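Side-chain contacts in iron uptake protein A2 (Synechocystis sp., PDB 2VOZ), which binds ferric iron in the periplasm and is probably a substrate-binding subunit of an ABC transporter that imports it: residues H181-T186 against A337-E342; Y226-Q231 against G297-P302. All coordinates share one frame; numbering follows the deposited sequence.

In the fold
The two contacts lie on opposite sides of the chain's centre, their centres about 30 Å apart and their nearest atoms about 16 Å apart. Contact 2 is nested in sequence inside the loop closed by contact 1. Contact 1 sits at the periphery and joins two helices, 183-195 and 333-342. Contact 2 is mostly buried and lies beside the iron site. It joins helix 224-232 to the turn after helix 288-297. The chemistry differs accordingly. Contact 1 is a charged pair, glutamate to arginine, with a leucine packed beside it. Contact 2 pairs an arginine with neutral asparagines, partly through a water, and packs an isoleucine against one of them.

Contact 1. Residues H181-T186 against A337-E342; sequences HGEPET and ARLMNE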
# COMPACT_ATOMS: atom_id res chain seq x y z
N HIS B 181 -35.91 19.56 18.04
CA HIS B 181 -36.74 20.76 17.86
C HIS B 181 -38.10 20.51 17.23
O HIS B 181 -38.96 21.42 17.24
CB HIS B 181 -36.01 21.79 16.96
CG HIS B 181 -34.70 22.28 17.52
ND1 HIS B 181 -34.61 22.95 18.72
CD2 HIS B 181 -33.44 22.22 17.01
CE1 HIS B 181 -33.34 23.26 18.94
NE2 HIS B 181 -32.62 22.84 17.91
N GLY B 182 -38.29 19.33 16.66
CA GLY B 182 -39.44 19.07 15.80
C GLY B 182 -39.28 19.54 14.37
O GLY B 182 -38.39 20.33 14.04
N GLU B 183 -40.18 19.08 13.50
CA GLU B 183 -40.04 19.37 12.07
C GLU B 183 -40.25 20.86 11.69
O GLU B 183 -39.43 21.42 10.95
CB GLU B 183 -40.91 18.40 11.24
CG GLU B 183 -40.89 18.68 9.76
CD GLU B 183 -41.34 17.52 8.90
OE1 GLU B 183 -41.06 16.36 9.25
OE2 GLU B 183 -41.94 17.80 7.83
N PRO B 184 -41.35 21.51 12.15
CA PRO B 184 -41.55 22.94 11.79
C PRO B 184 -40.35 23.84 12.13
O PRO B 184 -39.90 24.65 11.28
CB PRO B 184 -42.78 23.33 12.63
CG PRO B 184 -43.62 22.01 12.64
CD PRO B 184 -42.50 20.97 12.92
N GLU B 185 -39.83 23.72 13.36
CA GLU B 185 -38.63 24.47 13.74
C GLU B 185 -37.41 24.11 12.90
O GLU B 185 -36.65 24.99 12.46
CB GLU B 185 -38.31 24.31 15.22
CG GLU B 185 -39.27 25.07 16.10
N THR B 186 -37.25 22.81 12.64
CA THR B 186 -36.08 22.40 11.88
C THR B 186 -36.17 22.88 10.43
O THR B 186 -35.17 23.30 9.82
CB THR B 186 -35.86 20.89 11.98
OG1 THR B 186 -35.64 20.56 13.37
CG2 THR B 186 -34.60 20.51 11.15
N ALA B 337 -34.04 13.85 4.88
CA ALA B 337 -33.84 13.89 3.42
C ALA B 337 -34.98 14.65 2.77
O ALA B 337 -34.77 15.46 1.86
CB ALA B 337 -33.81 12.46 2.89
N ARG B 338 -36.18 14.39 3.25
CA ARG B 338 -37.36 15.09 2.70
C ARG B 338 -37.28 16.61 2.92
O ARG B 338 -37.51 17.40 2.00
CB ARG B 338 -38.62 14.50 3.33
CG ARG B 338 -39.92 15.26 2.98
CD ARG B 338 -41.14 14.42 3.44
NE ARG B 338 -41.12 14.17 4.89
CZ ARG B 338 -41.27 15.07 5.85
NH1 ARG B 338 -41.46 16.37 5.57
NH2 ARG B 338 -41.27 14.65 7.13
N LEU B 339 -36.97 17.02 4.14
CA LEU B 339 -36.96 18.44 4.47
C LEU B 339 -35.78 19.13 3.81
O LEU B 339 -35.92 20.24 3.30
CB LEU B 339 -36.85 18.61 5.98
CG LEU B 339 -38.07 18.47 6.86
CD1 LEU B 339 -37.63 18.91 8.27
CD2 LEU B 339 -39.24 19.34 6.38
N MET B 340 -34.63 18.47 3.77
CA MET B 340 -33.50 19.12 3.09
C MET B 340 -33.80 19.33 1.63
O MET B 340 -33.46 20.36 1.09
CB MET B 340 -32.20 18.35 3.29
CG MET B 340 -31.71 18.51 4.73
SD MET B 340 -30.10 17.69 4.95
CE MET B 340 -30.49 16.01 4.59
N ASN B 341 -34.43 18.36 0.98
CA ASN B 341 -34.77 18.53 -0.42
C ASN B 341 -35.90 19.55 -0.63
O ASN B 341 -35.81 20.37 -1.54
CB ASN B 341 -35.05 17.18 -1.06
CG ASN B 341 -33.74 16.46 -1.39
OD1 ASN B 341 -33.15 16.71 -2.44
ND2 ASN B 341 -33.25 15.62 -0.47
N GLU B 342 -36.90 19.54 0.24
CA GLU B 342 -37.98 20.51 0.15
C GLU B 342 -37.45 21.94 0.15
O GLU B 342 -37.89 22.78 -0.65
CB GLU B 342 -38.96 20.32 1.32
CG GLU B 342 -40.07 21.36 1.35
CD GLU B 342 -41.23 21.03 0.41
OE1 GLU B 342 -41.21 19.94 -0.20
OE2 GLU B 342 -42.17 21.86 0.30
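Glu183 and Arg338 form an end-on, bidentate salt bridge between helices 183-195 and 333-342 of this periplasmic binding-protein fold. The arginine uses NH1 and NH2, one for each carboxylate oxygen. NH2 of Arg338 donates to OE1 of Glu183 at 2.7 Å, and the bond is fairly straight at 162°. It meets the syn lone pair of that oxygen. NH1 of Arg338 donates to OE2 of Glu183, also at 2.7 Å. This second nitrogen comes in on the syn side but out of the carboxylate plane. Both oxygens stay near the guanidinium plane, and the two flat groups are turned 32° apart. Two bonds therefore limit rotation of either group. The side chains cross at about a right angle. Glu183 reaches out extended, with CG anti to the backbone N (chi1 177°), while Arg338 bends at chi3 to turn its end toward the acid. Asp335 adds a long, weak ion pair to NH2 of Arg338.

Leu339 packs beside the salt bridge, on CG and OE2 of Glu183. CD1 of Leu339 touches CG of Glu183 at 3.6 Å, and CD2 of Leu339 lies 3.4 Å from OE2 of Glu183. The leucine also rests on Arg187 and Leu190 of helix 183-195. Thr186 joins the edge of this patch, its CG2 4.5 Å from CD1 of Leu339.

Helix 183-195 starts just after the N-cap residue Gly182, which has positive phi and separates it from helix 168-181. The contact is structural packing, away from the iron site. The carbonyl O of Gly182 accepts twice from Thr186, from its N and from its OG1. OG1 of Thr186 lies 2.8 Å from O of Gly182 and comes from above the carbonyl plane.

Contact 2. Residues Y226-Q231 against G297-P302; sequences YYIRLQ and GNNEYP
Ile228 packs on Asn299 at the tight, buried part of this contact, where helix 224-232 meets a Schellman motif. Asn299, with positive phi, is the C-prime residue of that motif, which ends helix 288-297. CB of Ile228 lies 3.8 Å from CB of Asn299. With CG2 anti to the backbone N, Ile228 brings that methyl within 3.5 Å of OD1 of Asn299. That oxygen takes a hydrogen bond from Lys232.

The contact opens to solvent at Arg229, where polar bonds and a water replace close packing, while Asn298 is buried. Arg229 reaches across with its chain extended from CG to NE. NH1 of Arg229 donates to OD1 of Asn298 at 2.8 Å, in the carbonyl plane and on a lone pair. The guanidinium and amide planes are 43° apart. CE1 of Tyr226 sits 3.4 Å over one face of the guanidinium of Arg229, offset toward the rim. A water bridges the two segments and donates to OD1 of Asn298.

Tyr226 and Tyr44 belong to the iron-binding site, which is empty in this apo structure. Asn298 touches Tyr44, which is consistent with a second-shell place beside the iron site. A leucine in place of Asn298 would probably leave NH1 of Arg229 without this acceptor and the water without one of its partners. That water accepts from NE of Arg229 and also from ND2 of Asn299, which lies 2.9 Å from the water oxygen.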
# COMPACT_ATOMS: atom_id res chain seq x y z
N TYR B 226 -11.33 15.57 9.95
CA TYR B 226 -10.75 16.11 8.73
C TYR B 226 -9.75 17.20 9.01
O TYR B 226 -8.75 17.32 8.29
CB TYR B 226 -11.84 16.66 7.81
CG TYR B 226 -12.73 15.56 7.32
CD1 TYR B 226 -12.22 14.57 6.46
CD2 TYR B 226 -14.06 15.51 7.71
CE1 TYR B 226 -13.04 13.53 6.02
CE2 TYR B 226 -14.89 14.48 7.26
CZ TYR B 226 -14.37 13.51 6.41
OH TYR B 226 -15.19 12.47 6.00
N TYR B 227 -10.00 18.01 10.04
CA TYR B 227 -9.05 19.05 10.38
C TYR B 227 -7.77 18.46 11.00
O TYR B 227 -6.66 18.94 10.73
CB TYR B 227 -9.71 20.06 11.29
CG TYR B 227 -8.90 21.31 11.55
CD1 TYR B 227 -8.99 22.43 10.71
CD2 TYR B 227 -8.04 21.38 12.63
CE1 TYR B 227 -8.26 23.59 10.96
CE2 TYR B 227 -7.31 22.54 12.90
CZ TYR B 227 -7.42 23.64 12.06
OH TYR B 227 -6.67 24.76 12.36
N ILE B 228 -7.94 17.41 11.79
CA ILE B 228 -6.78 16.73 12.39
C ILE B 228 -5.88 16.20 11.29
O ILE B 228 -4.65 16.31 11.39
CB ILE B 228 -7.20 15.64 13.42
CG1 ILE B 228 -8.27 16.16 14.40
CG2 ILE B 228 -5.94 15.12 14.16
CD1 ILE B 228 -7.84 17.45 15.17
N ARG B 229 -6.46 15.67 10.20
CA ARG B 229 -5.64 15.21 9.06
C ARG B 229 -4.78 16.31 8.53
O ARG B 229 -3.62 16.11 8.28
CB ARG B 229 -6.49 14.74 7.88
CG ARG B 229 -7.17 13.48 8.14
CD ARG B 229 -7.95 13.04 6.91
NE ARG B 229 -8.89 12.00 7.30
CZ ARG B 229 -9.81 11.49 6.49
NH1 ARG B 229 -10.63 10.57 6.96
NH2 ARG B 229 -9.89 11.89 5.21
N LEU B 230 -5.39 17.48 8.33
CA LEU B 230 -4.67 18.64 7.77
C LEU B 230 -3.53 19.06 8.71
O LEU B 230 -2.42 19.29 8.24
CB LEU B 230 -5.63 19.81 7.53
CG LEU B 230 -6.64 19.56 6.40
CD1 LEU B 230 -7.63 20.75 6.33
CD2 LEU B 230 -5.92 19.38 5.07
N GLN B 231 -3.79 19.07 10.03
CA GLN B 231 -2.77 19.45 11.01
C GLN B 231 -1.56 18.50 10.93
O GLN B 231 -0.39 18.91 11.08
CB GLN B 231 -3.37 19.44 12.42
CG GLN B 231 -4.33 20.60 12.69
CD GLN B 231 -4.77 20.58 14.13
OE1 GLN B 231 -5.78 19.95 14.47
NE2 GLN B 231 -4.00 21.25 15.00
N GLY B 297 -6.99 5.53 14.49
CA GLY B 297 -6.94 5.20 13.04
C GLY B 297 -7.43 6.32 12.14
O GLY B 297 -6.84 6.63 11.07
N ASN B 298 -8.55 6.93 12.55
CA ASN B 298 -9.12 8.03 11.80
C ASN B 298 -9.24 9.30 12.64
O ASN B 298 -10.13 10.11 12.42
CB ASN B 298 -10.47 7.64 11.21
CG ASN B 298 -10.96 8.60 10.13
OD1 ASN B 298 -10.16 9.25 9.42
ND2 ASN B 298 -12.28 8.68 9.98
N ASN B 299 -8.37 9.49 13.63
CA ASN B 299 -8.40 10.74 14.39
C ASN B 299 -9.77 11.01 15.01
O ASN B 299 -10.25 12.15 15.01
CB ASN B 299 -7.96 11.91 13.49
CG ASN B 299 -6.54 11.79 13.08
OD1 ASN B 299 -5.67 11.66 13.95
ND2 ASN B 299 -6.29 11.84 11.78
N GLU B 300 -10.37 9.95 15.54
CA GLU B 300 -11.70 9.99 16.17
C GLU B 300 -11.53 9.87 17.66
O GLU B 300 -10.42 9.62 18.14
CB GLU B 300 -12.58 8.83 15.65
CG GLU B 300 -13.26 9.12 14.32
CD GLU B 300 -13.51 7.87 13.44
OE1 GLU B 300 -14.04 8.03 12.32
OE2 GLU B 300 -13.20 6.72 13.85
N TYR B 301 -12.63 10.04 18.41
CA TYR B 301 -12.58 9.87 19.86
C TYR B 301 -13.01 8.45 20.20
O TYR B 301 -13.95 7.91 19.59
CB TYR B 301 -13.57 10.80 20.53
CG TYR B 301 -13.39 12.26 20.26
CD1 TYR B 301 -14.03 12.89 19.16
CD2 TYR B 301 -12.61 13.05 21.12
CE1 TYR B 301 -13.89 14.26 18.93
CE2 TYR B 301 -12.46 14.44 20.89
CZ TYR B 301 -13.11 15.02 19.80
OH TYR B 301 -13.01 16.37 19.56
N PRO B 302 -12.39 7.86 21.24
CA PRO B 302 -12.97 6.61 21.75
C PRO B 302 -14.35 6.86 22.31
O PRO B 302 -14.70 8.01 22.65
CB PRO B 302 -12.03 6.23 22.92
CG PRO B 302 -10.72 6.95 22.60
CD PRO B 302 -11.18 8.27 21.98
O HOH W 1 -8.42 11.00 9.93